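Local coordinates for protein adenylyl-sulfate kinase 1, chloroplastic (Arabidopsis thaliana, PDB 3UIE) that phosphorylates adenosine 5'-phosphosulfate at its 3' position with ATP, making the activated sulfate 3'-phosphoadenylyl sulfate in the chloroplast, at residues C26-T31 against D123-F128; Y57-D62 against I98-S103; T110-C115 against E164-C169. All blocks are in the same frame, centred on the assembly; numbering follows the deposited sequence.

Contact 1: C26-T31 against D123-F128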
loop_
_atom_site.group_PDB
_atom_site.type_symbol
_atom_site.label_atom_id
_atom_site.label_comp_id
_atom_site.label_asym_id
_atom_site.label_seq_id
_atom_site.Cartn_x
_atom_site.Cartn_y
_atom_site.Cartn_z
ATOM N N CYS A 26 2.233 10.571 6.569
ATOM C CA CYS A 26 3.491 11.051 6.016
ATOM C C CYS A 26 4.336 9.864 5.618
ATOM O O CYS A 26 3.984 8.726 5.915
ATOM C CB CYS A 26 4.236 11.942 7.021
ATOM S SG CYS A 26 4.530 11.174 8.647
ATOM N N VAL A 27 5.438 10.132 4.928
ATOM C CA VAL A 27 6.373 9.083 4.549
ATOM C C VAL A 27 7.719 9.383 5.191
ATOM O O VAL A 27 8.262 10.463 4.982
ATOM C CB VAL A 27 6.573 9.057 3.029
ATOM C CG1 VAL A 27 7.607 8.001 2.660
ATOM C CG2 VAL A 27 5.225 8.805 2.316
ATOM N N ILE A 28 8.241 8.439 5.975
ATOM C CA ILE A 28 9.583 8.551 6.544
ATOM C C ILE A 28 10.450 7.638 5.700
ATOM O O ILE A 28 10.370 6.423 5.808
ATOM C CB ILE A 28 9.637 8.094 8.017
ATOM C CG1 ILE A 28 8.525 8.739 8.851
ATOM C CG2 ILE A 28 11.007 8.380 8.634
ATOM C CD1 ILE A 28 8.381 10.217 8.698
ATOM N N TRP A 29 11.258 8.231 4.832
ATOM C CA TRP A 29 12.024 7.462 3.863
ATOM C C TRP A 29 13.439 7.225 4.384
ATOM O O TRP A 29 14.270 8.147 4.382
ATOM C CB TRP A 29 12.045 8.176 2.487
ATOM C CG TRP A 29 12.630 7.294 1.442
ATOM C CD1 TRP A 29 13.963 7.037 1.235
ATOM C CD2 TRP A 29 11.913 6.467 0.521
ATOM N NE1 TRP A 29 14.115 6.120 0.218
ATOM C CE2 TRP A 29 12.879 5.755 -0.231
ATOM C CE3 TRP A 29 10.554 6.278 0.242
ATOM C CZ2 TRP A 29 12.518 4.865 -1.241
ATOM C CZ3 TRP A 29 10.205 5.387 -0.760
ATOM C CH2 TRP A 29 11.184 4.693 -1.487
ATOM N N VAL A 30 13.708 6.001 4.841
ATOM C CA VAL A 30 15.014 5.659 5.423
ATOM C C VAL A 30 15.915 4.971 4.397
ATOM O O VAL A 30 15.619 3.853 3.941
ATOM C CB VAL A 30 14.853 4.733 6.657
ATOM C CG1 VAL A 30 16.200 4.539 7.357
ATOM C CG2 VAL A 30 13.838 5.306 7.621
ATOM N N THR A 31 17.004 5.645 4.039
ATOM C CA THR A 31 17.931 5.160 3.020
ATOM C C THR A 31 19.358 4.985 3.574
ATOM O O THR A 31 19.757 5.642 4.530
ATOM C CB THR A 31 17.934 6.117 1.799
ATOM O OG1 THR A 31 18.862 5.653 0.815
ATOM C CG2 THR A 31 18.328 7.539 2.228
ATOM N N ASP A 123 5.495 16.330 3.484
ATOM C CA ASP A 123 4.993 14.980 3.781
ATOM C C ASP A 123 6.030 13.875 3.562
ATOM O O ASP A 123 5.743 12.710 3.804
ATOM C CB ASP A 123 3.742 14.653 2.958
ATOM C CG ASP A 123 2.524 15.451 3.388
ATOM O OD1 ASP A 123 2.580 16.131 4.435
ATOM O OD2 ASP A 123 1.509 15.385 2.670
ATOM N N PHE A 124 7.220 14.243 3.091
ATOM C CA PHE A 124 8.267 13.270 2.806
ATOM C C PHE A 124 9.503 13.625 3.617
ATOM O O PHE A 124 10.106 14.676 3.414
ATOM C CB PHE A 124 8.583 13.280 1.314
ATOM C CG PHE A 124 9.550 12.218 0.877
ATOM C CD1 PHE A 124 9.082 10.995 0.437
ATOM C CD2 PHE A 124 10.924 12.455 0.870
ATOM C CE1 PHE A 124 9.943 10.016 0.003
ATOM C CE2 PHE A 124 11.798 11.475 0.434
ATOM C CZ PHE A 124 11.292 10.245 -0.003
ATOM N N VAL A 125 9.859 12.760 4.558
ATOM C CA VAL A 125 10.976 13.013 5.453
ATOM C C VAL A 125 12.083 12.039 5.125
ATOM O O VAL A 125 12.001 10.862 5.474
ATOM C CB VAL A 125 10.564 12.825 6.917
ATOM C CG1 VAL A 125 11.741 13.164 7.857
ATOM C CG2 VAL A 125 9.330 13.686 7.227
ATOM N N GLU A 126 13.120 12.528 4.453
ATOM C CA GLU A 126 14.217 11.662 4.035
ATOM C C GLU A 126 15.213 11.509 5.175
ATOM O O GLU A 126 15.761 12.491 5.670
ATOM C CB GLU A 126 14.888 12.248 2.794
ATOM C CG GLU A 126 15.858 11.322 2.089
ATOM C CD GLU A 126 16.308 11.885 0.755
ATOM O OE1 GLU A 126 16.100 13.094 0.527
ATOM O OE2 GLU A 126 16.857 11.117 -0.070
ATOM N N VAL A 127 15.454 10.268 5.574
ATOM C CA VAL A 127 16.299 9.955 6.713
ATOM C C VAL A 127 17.512 9.163 6.231
ATOM O O VAL A 127 17.358 8.077 5.687
ATOM C CB VAL A 127 15.512 9.131 7.765
ATOM C CG1 VAL A 127 16.408 8.725 8.919
ATOM C CG2 VAL A 127 14.308 9.931 8.259
ATOM N N PHE A 128 18.712 9.734 6.387
ATOM C CA PHE A 128 19.931 9.104 5.885
ATOM C C PHE A 128 20.642 8.395 7.027
ATOM O O PHE A 128 21.014 9.024 8.021
ATOM C CB PHE A 128 20.862 10.178 5.278
ATOM C CG PHE A 128 22.164 9.643 4.722
ATOM C CD1 PHE A 128 22.250 8.376 4.160
ATOM C CD2 PHE A 128 23.313 10.426 4.764
ATOM C CE1 PHE A 128 23.453 7.908 3.647
ATOM C CE2 PHE A 128 24.520 9.956 4.262
ATOM C CZ PHE A 128 24.591 8.690 3.702
#
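F124 and W29 meet on one face of two parallel strands, two residues out of step, while the backbones of 26-31 and 124-128 run side by side at 21°. Five hydrogen bonds join them, beginning with V27 N to D123 O (2.8 Å) and ending with T31 N to V127 O (3.0 Å); V125 and V127 give their amides back to V27 O and W29 O. The F124 side chain shows how the face is filled. Its CB leaves the strand beside V27, and with CG anti to the backbone N (chi1 -174°) the ring leans over the neighbouring strand. F124 CD1 lies 4.0 Å from V27 CG1, F124 CE1 is about equally far from W29 CB and CE3, and F124 CZ presses to 3.3 Å from W29 CB, with W29 CG next nearest. The F124 ring and the five-membered ring of W29 are near parallel, their planes at 27°, but slid so far that they barely overlap, their centroids being 5.4 Å apart. An alanine in place of F124 is likely to leave V27 CG1 and the root of the W29 indole without their aromatic neighbour and open a gap over this face. On the other face I28 CG2 touches V127 CG2 at 3.7 Å, and I28 CD1 packs on V125. The pair lies in the middle of the five-stranded parallel sheet, where strand 99-103 bonds to the other edge of 26-31. Helices 76-95 and 109-117 cover the W29 face, with W29 NE1 hydrogen-bonded to S106 OG, probably the phosphoserine intermediate.

Contact 2: Y57-D62 against I98-S103; sequences YILDGD and IICIAS. With ADX (adenosine-5'-phosphosulfate), chain D.
Y57 and I99 open a run of five backbone hydrogen bonds between parallel strands whose axes approach to 4.6 Å and are inclined by 21°. Y57 N donates to I99 O, I101 N to Y57 O, L59 N to I101 O and S103 N to L59 O, each donor standing off its carbonyl plane. The last bond, from G61 N to S103 O (2.9 Å), reaches past the end of strand 57-60 into the first turn of the following helix. L59 and C100 share one face: L59 CD1 comes within 3.6 Å of C100 SG, which a chi1 of -175°, anti to the backbone N, carries to the leucine. On the other face I58 CG1 passes at an angle over I101 CB, 4.2 Å away. Near the start, I98 CG2 lies 4.0 Å from Y57 CB, while the phenol hydroxyl bonds to D95 of the second subunit, so this edge of the sheet lies against the dimer partner. D60 ends the strand and serves as N-cap: D60 OD2 accepts a weak bond from D62 N at 3.1 Å. D60 OD1 is hydrogen-bonded to S39 OG of the ATP-binding loop. G61 CA sits 3.6 Å from O1A of adenosine-5'-phosphosulfate, and a side chain on it would collide with that phosphate. D62, which follows, is a substrate-binding residue. The strand end thus serves two sites: D60, its side chain about 4 Å from magnesium at the nearest atoms, borders the ATP side, while G61 lies against the substrate phosphate.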
loop_
_atom_site.group_PDB
_atom_site.type_symbol
_atom_site.label_atom_id
_atom_site.label_comp_id
_atom_site.label_asym_id
_atom_site.label_seq_id
_atom_site.Cartn_x
_atom_site.Cartn_y
_atom_site.Cartn_z
ATOM N N TYR A 57 3.392 2.125 9.821
ATOM C CA TYR A 57 3.528 0.860 9.107
ATOM C C TYR A 57 4.846 0.882 8.339
ATOM O O TYR A 57 5.124 1.840 7.634
ATOM C CB TYR A 57 2.359 0.626 8.154
ATOM C CG TYR A 57 2.374 -0.807 7.684
ATOM C CD1 TYR A 57 1.988 -1.839 8.537
ATOM C CD2 TYR A 57 2.832 -1.132 6.416
ATOM C CE1 TYR A 57 2.036 -3.168 8.116
ATOM C CE2 TYR A 57 2.891 -2.442 5.991
ATOM C CZ TYR A 57 2.486 -3.453 6.839
ATOM O OH TYR A 57 2.550 -4.754 6.406
ATOM N N ILE A 58 5.633 -0.187 8.454
ATOM C CA ILE A 58 6.950 -0.248 7.829
ATOM C C ILE A 58 6.909 -0.979 6.496
ATOM O O ILE A 58 6.455 -2.116 6.424
ATOM C CB ILE A 58 7.963 -0.978 8.748
ATOM C CG1 ILE A 58 8.125 -0.225 10.070
ATOM C CG2 ILE A 58 9.337 -1.119 8.064
ATOM C CD1 ILE A 58 8.968 -0.980 11.103
ATOM N N LEU A 59 7.364 -0.309 5.442
ATOM C CA LEU A 59 7.608 -0.953 4.163
ATOM C C LEU A 59 9.098 -1.230 4.041
ATOM O O LEU A 59 9.872 -0.349 3.675
ATOM C CB LEU A 59 7.169 -0.044 3.008
ATOM C CG LEU A 59 5.700 0.369 2.984
ATOM C CD1 LEU A 59 5.419 1.316 1.810
ATOM C CD2 LEU A 59 4.811 -0.878 2.925
ATOM N N ASP A 60 9.499 -2.460 4.329
ATOM C CA ASP A 60 10.910 -2.811 4.290
ATOM C C ASP A 60 11.272 -3.469 2.969
ATOM O O ASP A 60 10.569 -4.370 2.484
ATOM C CB ASP A 60 11.249 -3.732 5.453
ATOM C CG ASP A 60 12.739 -3.999 5.557
ATOM O OD1 ASP A 60 13.443 -3.150 6.133
ATOM O OD2 ASP A 60 13.192 -5.040 5.052
ATOM N N GLY A 61 12.366 -3.009 2.375
ATOM C CA GLY A 61 12.780 -3.501 1.076
ATOM C C GLY A 61 12.792 -5.010 0.995
ATOM O O GLY A 61 12.269 -5.591 0.051
ATOM N N ASP A 62 13.382 -5.664 1.987
ATOM C CA ASP A 62 13.416 -7.122 1.965
ATOM C C ASP A 62 11.992 -7.706 1.947
ATOM O O ASP A 62 11.653 -8.523 1.081
ATOM C CB ASP A 62 14.222 -7.669 3.146
ATOM C CG ASP A 62 14.513 -9.157 3.018
ATOM O OD1 ASP A 62 14.795 -9.617 1.889
ATOM O OD2 ASP A 62 14.455 -9.866 4.046
ATOM N N ILE A 98 -1.537 7.284 7.732
ATOM C CA ILE A 98 -0.542 6.465 8.419
ATOM C C ILE A 98 0.839 7.115 8.336
ATOM O O ILE A 98 1.159 7.742 7.337
ATOM C CB ILE A 98 -0.449 5.083 7.729
ATOM C CG1 ILE A 98 -1.819 4.402 7.698
ATOM C CG2 ILE A 98 0.596 4.216 8.395
ATOM C CD1 ILE A 98 -2.362 4.109 9.044
ATOM N N ILE A 99 1.643 6.959 9.388
ATOM C CA ILE A 99 3.057 7.316 9.343
ATOM C C ILE A 99 3.768 6.134 8.716
ATOM O O ILE A 99 3.979 5.101 9.354
ATOM C CB ILE A 99 3.608 7.610 10.749
ATOM C CG1 ILE A 99 2.875 8.825 11.336
ATOM C CG2 ILE A 99 5.142 7.870 10.708
ATOM C CD1 ILE A 99 2.967 8.959 12.850
ATOM N N CYS A 100 4.098 6.274 7.439
ATOM C CA CYS A 100 4.661 5.160 6.685
ATOM C C CYS A 100 6.180 5.231 6.684
ATOM O O CYS A 100 6.750 6.214 6.213
ATOM C CB CYS A 100 4.137 5.195 5.238
ATOM S SG CYS A 100 4.655 3.770 4.262
ATOM N N ILE A 101 6.830 4.197 7.220
ATOM C CA ILE A 101 8.283 4.173 7.297
ATOM C C ILE A 101 8.821 3.252 6.212
ATOM O O ILE A 101 8.576 2.054 6.244
ATOM C CB ILE A 101 8.745 3.641 8.661
ATOM C CG1 ILE A 101 8.125 4.479 9.790
ATOM C CG2 ILE A 101 10.295 3.626 8.739
ATOM C CD1 ILE A 101 8.201 3.800 11.152
ATOM N N ALA A 102 9.514 3.820 5.230
ATOM C CA ALA A 102 10.071 3.008 4.159
ATOM C C ALA A 102 11.544 2.785 4.425
ATOM O O ALA A 102 12.298 3.732 4.609
ATOM C CB ALA A 102 9.856 3.686 2.803
ATOM N N SER A 103 11.955 1.527 4.466
ATOM C CA SER A 103 13.338 1.175 4.794
ATOM C C SER A 103 13.944 0.348 3.668
ATOM O O SER A 103 13.795 -0.863 3.657
ATOM C CB SER A 103 13.368 0.386 6.109
ATOM O OG SER A 103 14.647 -0.181 6.381
HETATM S SB ADX D . 17.113 -1.529 -3.287
HETATM O O1B ADX D . 16.327 -2.042 -4.374
HETATM O O2B ADX D . 18.413 -1.064 -3.823
HETATM O O3B ADX D . 16.452 -0.384 -2.630
HETATM P PA ADX D . 16.404 -3.213 -1.194
HETATM O O1A ADX D . 15.017 -3.349 -1.767
HETATM O O2A ADX D . 16.407 -2.442 0.117
HETATM O O3A ADX D . 17.409 -2.608 -2.275
HETATM O "O5'" ADX D . 16.939 -4.675 -0.944
HETATM C "C5'" ADX D . 18.089 -4.866 -0.177
HETATM C "C4'" ADX D . 18.219 -6.157 0.446
HETATM O "O4'" ADX D . 18.357 -7.153 -0.562
HETATM C "C3'" ADX D . 19.458 -6.173 1.265
HETATM O "O3'" ADX D . 19.120 -6.505 2.576
HETATM C "C2'" ADX D . 20.244 -7.231 0.778
HETATM O "O2'" ADX D . 20.235 -8.192 1.781
HETATM C "C1'" ADX D . 19.565 -7.829 -0.390
HETATM N N9 ADX D . 20.401 -7.841 -1.560
HETATM C C8 ADX D . 20.565 -8.885 -2.406
HETATM N N7 ADX D . 21.353 -8.499 -3.425
HETATM C C5 ADX D . 21.691 -7.208 -3.225
HETATM C C6 ADX D . 22.483 -6.281 -3.931
HETATM N N6 ADX D . 23.111 -6.666 -5.155
HETATM N N1 ADX D . 22.643 -5.023 -3.448
HETATM C C2 ADX D . 22.044 -4.655 -2.303
HETATM N N3 ADX D . 21.276 -5.521 -1.602
HETATM C C4 ADX D . 21.081 -6.786 -2.036
#

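Contact 3: T110-C115 against E164-C169; sequences TDRDAC and EPPLNC
R112 points its guanidinium end-on at the backbone carbonyl of E164, and both terminal nitrogens bond to that single oxygen. R112 NH2 lies 2.8 Å from E164 O and R112 NH1 3.0 Å from it, with N-H...O angles of 148° and 138°, so the fork is bent at both prongs. The oxygen sits at the edge of the group, nearly in its plane. The arginine chain is bent at CG-CD (chi3 -53°), which helps turn the group from helix 109-117 to the loop. There the arginine side chain crosses that of P166 at about a right angle: P166 CG is 3.5 Å from R112 NH2. Beside this pair E164 turns its own side chain toward the helix, yet its carboxylate stays away from the guanidinium, R112 NH1 and E164 OE1 being 6.1 Å apart. A water links T110 N to E164 OE1, donating to the latter. The same OE1 takes the backbone N-H of R109, so the carboxylate lies at the helix's first turn, where the N-terminal end of the helix would probably favour its negative charge. R112 is further occupied: NE makes a salt bridge with E126 of strand 124-129, and NH1 also bonds the carbonyl of S106. A buried positive charge is thus probably balanced by E126, while the E164 carbonyl, E126 and S106 together hold the guanidinium's orientation and tie the loop before strand 171-173 to the helix that follows S106.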
loop_
_atom_site.group_PDB
_atom_site.type_symbol
_atom_site.label_atom_id
_atom_site.label_comp_id
_atom_site.label_asym_id
_atom_site.label_seq_id
_atom_site.Cartn_x
_atom_site.Cartn_y
_atom_site.Cartn_z
ATOM N N THR A 110 18.157 10.124 -7.971
ATOM C CA THR A 110 17.057 10.468 -8.873
ATOM C C THR A 110 15.780 9.715 -8.510
ATOM O O THR A 110 14.674 10.259 -8.620
ATOM C CB THR A 110 17.426 10.196 -10.354
ATOM O OG1 THR A 110 16.386 10.679 -11.214
ATOM C CG2 THR A 110 17.649 8.704 -10.603
ATOM N N ASP A 111 15.915 8.460 -8.093
ATOM C CA ASP A 111 14.732 7.661 -7.767
ATOM C C ASP A 111 14.131 8.040 -6.419
ATOM O O ASP A 111 12.915 8.103 -6.290
ATOM C CB ASP A 111 15.037 6.169 -7.839
ATOM C CG ASP A 111 15.439 5.738 -9.222
ATOM O OD1 ASP A 111 14.741 6.123 -10.184
ATOM O OD2 ASP A 111 16.458 5.033 -9.355
ATOM N N ARG A 112 14.971 8.302 -5.413
ATOM C CA ARG A 112 14.433 8.821 -4.153
ATOM C C ARG A 112 13.782 10.189 -4.353
ATOM O O ARG A 112 12.751 10.473 -3.750
ATOM C CB ARG A 112 15.488 8.905 -3.048
ATOM C CG ARG A 112 16.150 7.591 -2.686
ATOM C CD ARG A 112 16.961 7.756 -1.383
ATOM N NE ARG A 112 17.900 8.886 -1.474
ATOM C CZ ARG A 112 19.156 8.783 -1.895
ATOM N NH1 ARG A 112 19.652 7.599 -2.259
ATOM N NH2 ARG A 112 19.922 9.868 -1.957
ATOM N N ASP A 113 14.386 11.048 -5.175
ATOM C CA ASP A 113 13.805 12.371 -5.415
ATOM C C ASP A 113 12.438 12.280 -6.081
ATOM O O ASP A 113 11.550 13.100 -5.819
ATOM C CB ASP A 113 14.742 13.261 -6.247
ATOM C CG ASP A 113 16.041 13.589 -5.515
ATOM O OD1 ASP A 113 16.131 13.383 -4.276
ATOM O OD2 ASP A 113 16.976 14.061 -6.186
ATOM N N ALA A 114 12.260 11.285 -6.941
ATOM C CA ALA A 114 10.968 11.104 -7.595
ATOM C C ALA A 114 9.898 10.675 -6.588
ATOM O O ALA A 114 8.748 11.085 -6.692
ATOM C CB ALA A 114 11.074 10.108 -8.742
ATOM N N CYS A 115 10.283 9.885 -5.590
ATOM C CA CYS A 115 9.339 9.508 -4.541
ATOM C C CYS A 115 8.924 10.740 -3.755
ATOM O O CYS A 115 7.760 10.896 -3.393
ATOM C CB CYS A 115 9.950 8.476 -3.588
ATOM S SG CYS A 115 10.268 6.904 -4.373
ATOM N N GLU A 164 24.276 6.626 -3.791
ATOM C CA GLU A 164 24.277 8.081 -3.884
ATOM C C GLU A 164 23.615 8.716 -2.664
ATOM O O GLU A 164 22.394 8.704 -2.544
ATOM C CB GLU A 164 23.575 8.514 -5.175
ATOM C CG GLU A 164 24.223 7.912 -6.424
ATOM C CD GLU A 164 23.490 8.249 -7.712
ATOM O OE1 GLU A 164 22.273 8.513 -7.658
ATOM O OE2 GLU A 164 24.133 8.248 -8.782
ATOM N N PRO A 165 24.423 9.262 -1.737
ATOM C CA PRO A 165 23.804 9.830 -0.535
ATOM C C PRO A 165 22.903 11.031 -0.833
ATOM O O PRO A 165 23.096 11.734 -1.823
ATOM C CB PRO A 165 25.011 10.258 0.306
ATOM C CG PRO A 165 26.086 10.479 -0.683
ATOM C CD PRO A 165 25.885 9.420 -1.726
ATOM N N PRO A 166 21.907 11.259 0.029
ATOM C CA PRO A 166 21.031 12.418 -0.126
ATOM C C PRO A 166 21.842 13.699 0.033
ATOM O O PRO A 166 22.756 13.743 0.845
ATOM C CB PRO A 166 20.050 12.278 1.042
ATOM C CG PRO A 166 20.089 10.832 1.403
ATOM C CD PRO A 166 21.508 10.404 1.160
ATOM N N LEU A 167 21.497 14.714 -0.742
ATOM C CA LEU A 167 22.208 15.988 -0.709
ATOM C C LEU A 167 21.553 16.949 0.267
ATOM O O LEU A 167 22.180 17.886 0.740
ATOM C CB LEU A 167 22.234 16.612 -2.102
ATOM C CG LEU A 167 22.879 15.753 -3.183
ATOM C CD1 LEU A 167 22.900 16.485 -4.507
ATOM C CD2 LEU A 167 24.273 15.344 -2.761
ATOM N N ASN A 168 20.281 16.723 0.570
ATOM C CA ASN A 168 19.562 17.667 1.406
ATOM C C ASN A 168 18.473 16.999 2.222
ATOM O O ASN A 168 17.306 17.379 2.143
ATOM C CB ASN A 168 18.952 18.772 0.541
ATOM C CG ASN A 168 18.613 20.005 1.345
ATOM O OD1 ASN A 168 19.235 20.269 2.376
ATOM N ND2 ASN A 168 17.616 20.762 0.891
ATOM N N CYS A 169 18.843 15.997 3.004
ATOM C CA CYS A 169 17.807 15.222 3.690
ATOM C C CYS A 169 17.387 15.940 4.960
ATOM O O CYS A 169 18.123 16.793 5.473
ATOM C CB CYS A 169 18.294 13.811 3.991
ATOM S SG CYS A 169 19.703 13.734 5.070
HETATM O O HOH W 1 20.549 9.365 -9.540
#

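Contacts 1 and 2 belong to one parallel sheet, ordered 56-60, 99-103, 26-31, 124-129 and 171-173; their centres lie 10 Å apart, and strands 99-103 and 26-31 join them through backbone hydrogen bonds. Along the chain contact 2 is nested inside the loop closed by contact 1. Contact 3 crosses contact 1, because helix 109-117 precedes strand 124-129 and loop 164-169 follows it; its centre too is 10 Å from that of contact 1, but 17 Å from that of contact 2, which it does not touch. Together they frame the P-loop kinase core: contact 2 reaches the magnesium and sulfate-nucleotide side, while contacts 1 and 3 are joined by the E126-R112 salt bridge near S106.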